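Local atomic coordinates of D-threo-3-hydroxyaspartate dehydratase (Delftia, PDB entry 3WQC), a protein that uses pyridoxal 5'-phosphate and a divalent metal ion to deaminate D-threo-3-hydroxyaspartate to oxaloacetate and ammonium, and also dehydrates D-serine. Residues B[222-228]-B[239-245]. Residues are numbered along the deposited sequence; the frame is centred on the assembly and turned at random.
With PLP (pyridoxal-5'-phosphate), chain J.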
loop_
_atom_site.group_PDB
_atom_site.type_symbol
_atom_site.label_atom_id
_atom_site.label_comp_id
_atom_site.label_asym_id
_atom_site.label_seq_id
_atom_site.Cartn_x
_atom_site.Cartn_y
_atom_site.Cartn_z
ATOM N N VAL B 222 21.774 26.952 -5.446
ATOM C CA VAL B 222 20.677 26.225 -6.085
ATOM C C VAL B 222 19.344 26.740 -5.562
ATOM O O VAL B 222 19.138 26.998 -4.349
ATOM C CB VAL B 222 20.756 24.698 -5.770
ATOM C CG1 VAL B 222 19.419 23.986 -6.154
ATOM C CG2 VAL B 222 21.996 24.123 -6.433
ATOM N N VAL B 223 18.403 26.901 -6.483
ATOM C CA VAL B 223 16.983 27.213 -6.165
ATOM C C VAL B 223 16.233 26.087 -6.828
ATOM O O VAL B 223 16.173 26.016 -8.072
ATOM C CB VAL B 223 16.521 28.583 -6.618
ATOM C CG1 VAL B 223 15.040 28.828 -6.371
ATOM C CG2 VAL B 223 17.400 29.629 -5.950
ATOM N N SER B 224 15.533 25.217 -6.067
ATOM C CA SER B 224 14.878 23.978 -6.596
ATOM C C SER B 224 13.424 24.068 -6.249
ATOM O O SER B 224 13.049 24.184 -5.032
ATOM C CB SER B 224 15.596 22.825 -5.899
ATOM O OG SER B 224 15.022 21.593 -6.332
ATOM N N VAL B 225 12.543 23.934 -7.239
ATOM C CA VAL B 225 11.076 23.934 -6.987
ATOM C C VAL B 225 10.465 22.685 -7.558
ATOM O O VAL B 225 11.101 22.043 -8.400
ATOM C CB VAL B 225 10.348 25.191 -7.598
ATOM C CG1 VAL B 225 11.054 26.477 -7.092
ATOM C CG2 VAL B 225 10.412 25.152 -9.149
ATOM N N GLY B 226 9.227 22.398 -7.193
ATOM C CA GLY B 226 8.412 21.552 -8.098
ATOM C C GLY B 226 7.436 20.622 -7.459
ATOM O O GLY B 226 7.675 20.075 -6.404
ATOM N N SER B 227 6.392 20.383 -8.232
ATOM C CA SER B 227 5.476 19.257 -8.123
ATOM C C SER B 227 5.152 19.040 -9.620
ATOM O O SER B 227 5.371 19.939 -10.449
ATOM C CB SER B 227 4.221 19.610 -7.314
ATOM O OG SER B 227 3.465 20.635 -7.987
ATOM N N THR B 228 4.581 17.896 -9.984
ATOM C CA THR B 228 4.300 17.662 -11.402
ATOM C C THR B 228 3.333 18.764 -11.905
ATOM O O THR B 228 3.556 19.303 -12.983
ATOM C CB THR B 228 3.789 16.196 -11.624
ATOM O OG1 THR B 228 4.958 15.389 -11.687
ATOM C CG2 THR B 228 3.059 16.113 -13.004
ATOM N N GLY B 239 15.196 32.713 -11.889
ATOM C CA GLY B 239 15.723 32.549 -10.564
ATOM C C GLY B 239 15.794 31.117 -10.105
ATOM O O GLY B 239 16.493 30.802 -9.120
ATOM N N VAL B 240 15.162 30.208 -10.853
ATOM C CA VAL B 240 15.136 28.788 -10.454
ATOM C C VAL B 240 16.236 28.024 -11.173
ATOM O O VAL B 240 16.433 28.255 -12.445
ATOM C CB VAL B 240 13.748 28.152 -10.823
ATOM C CG1 VAL B 240 13.715 26.598 -10.671
ATOM C CG2 VAL B 240 12.677 28.830 -9.990
ATOM N N THR B 241 16.952 27.120 -10.507
ATOM C CA THR B 241 18.084 26.363 -11.187
ATOM C C THR B 241 17.551 25.001 -11.637
ATOM O O THR B 241 18.038 24.452 -12.590
ATOM C CB THR B 241 19.373 26.232 -10.406
ATOM O OG1 THR B 241 19.067 25.623 -9.252
ATOM C CG2 THR B 241 19.693 27.492 -9.723
ATOM N N GLU B 242 16.630 24.384 -10.886
ATOM C CA GLU B 242 16.159 23.017 -11.231
ATOM C C GLU B 242 14.707 22.921 -10.798
ATOM O O GLU B 242 14.227 23.545 -9.832
ATOM C CB GLU B 242 17.003 21.958 -10.594
ATOM C CG GLU B 242 16.888 22.006 -9.083
ATOM C CD GLU B 242 17.640 20.834 -8.397
ATOM O OE1 GLU B 242 17.060 20.258 -7.412
ATOM O OE2 GLU B 242 18.799 20.459 -8.760
ATOM N N VAL B 243 14.016 22.006 -11.480
ATOM C CA VAL B 243 12.676 21.586 -11.099
ATOM C C VAL B 243 12.711 20.091 -10.790
ATOM O O VAL B 243 13.359 19.310 -11.480
ATOM C CB VAL B 243 11.714 21.857 -12.273
ATOM C CG1 VAL B 243 10.330 21.208 -12.121
ATOM C CG2 VAL B 243 11.558 23.363 -12.454
ATOM N N ARG B 244 11.964 19.726 -9.735
ATOM C CA ARG B 244 11.801 18.327 -9.328
ATOM C C ARG B 244 10.345 17.918 -9.663
ATOM O O ARG B 244 9.375 18.592 -9.273
ATOM C CB ARG B 244 11.977 18.223 -7.771
ATOM C CG ARG B 244 13.361 18.804 -7.377
ATOM C CD ARG B 244 13.642 18.563 -5.861
ATOM N NE ARG B 244 12.415 18.789 -5.065
ATOM C CZ ARG B 244 11.819 19.982 -4.869
ATOM N NH1 ARG B 244 12.480 21.124 -5.160
ATOM N NH2 ARG B 244 10.587 20.055 -4.358
ATOM N N ALA B 245 10.212 16.785 -10.321
ATOM C CA ALA B 245 8.842 16.248 -10.603
ATOM C C ALA B 245 9.043 14.741 -10.709
ATOM O O ALA B 245 10.131 14.266 -11.083
ATOM C CB ALA B 245 8.331 16.739 -11.972
HETATM N N1 PLP J . 9.602 17.301 -4.385
HETATM C C2 PLP J . 9.337 16.731 -3.192
HETATM C C2A PLP J . 9.991 17.242 -1.929
HETATM C C3 PLP J . 8.428 15.611 -3.145
HETATM O O3 PLP J . 8.188 15.037 -1.976
HETATM C C4 PLP J . 7.827 15.176 -4.379
HETATM C C4A PLP J . 6.959 14.045 -4.347
HETATM C C5 PLP J . 8.170 15.841 -5.593
HETATM C C6 PLP J . 9.016 16.958 -5.536
HETATM C C5A PLP J . 7.564 15.426 -6.910
HETATM O O4P PLP J . 6.098 15.755 -6.893
HETATM P P PLP J . 5.185 15.050 -8.003
HETATM O O1P PLP J . 5.937 15.268 -9.263
HETATM O O2P PLP J . 3.922 15.835 -7.943
HETATM O O3P PLP J . 5.072 13.610 -7.709
#
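Arg244 reaches back over the neighbouring strand, and its NH1 gives Ser224 OG a 2.8 Å hydrogen bond lying almost exactly in the guanidinium plane. The serine hydroxyl in turn donates a hydrogen bond to OE1 of Glu242 (2.7 Å from OG), on the anti side of a carboxylate that also pairs with Arg49. A small residue with a hydroxyl suits position 224, since OG both accepts and donates between two charged groups. The arginine chain bends at CD (chi3 -40°), which turns the guanidinium edge to the cofactor: NH2 lies 2.9 Å from the PLP ring nitrogen N1, and NE adds a weaker bond. An arginine opposite N1 probably keeps that nitrogen unprotonated, as in alanine racemase. A leucine in its place would probably leave N1 and Ser224 OG without their donor and the pyridine ring freer to shift.

Beneath, the strands pair in parallel: Val225 N bonds to Glu242 O, and Val225 O takes Arg244 N at 2.8 Å. On the face away from Ser224 and Glu242, CG2 of Val225 rests against both CG1 of Val240 and CG2 of Val243, 3.9 Å from each; branched valines fill this buried layer. Gly226 brings its CA to 3.3 Å from Arg244 O, where a CB would clash. At the phosphate, Thr228 donates from N to O2P and from OG1 to O1P.

The other end faces solvent more: Gly239 is exposed and Thr241 partly so, yet Val223 O still accepts from both Thr241 N and Glu242 N, and Thr241 OG1 accepts from Val223 N.

Strand 222-225, helix 228-233 and strand 242-243 form a beta-alpha-beta unit of the alanine racemase-type TIM barrel. Strand 175-180 flanks 222-225, strand 47-48 pairs with 242-243, and helix 192-215 packs against Val223, Val225 and Val240.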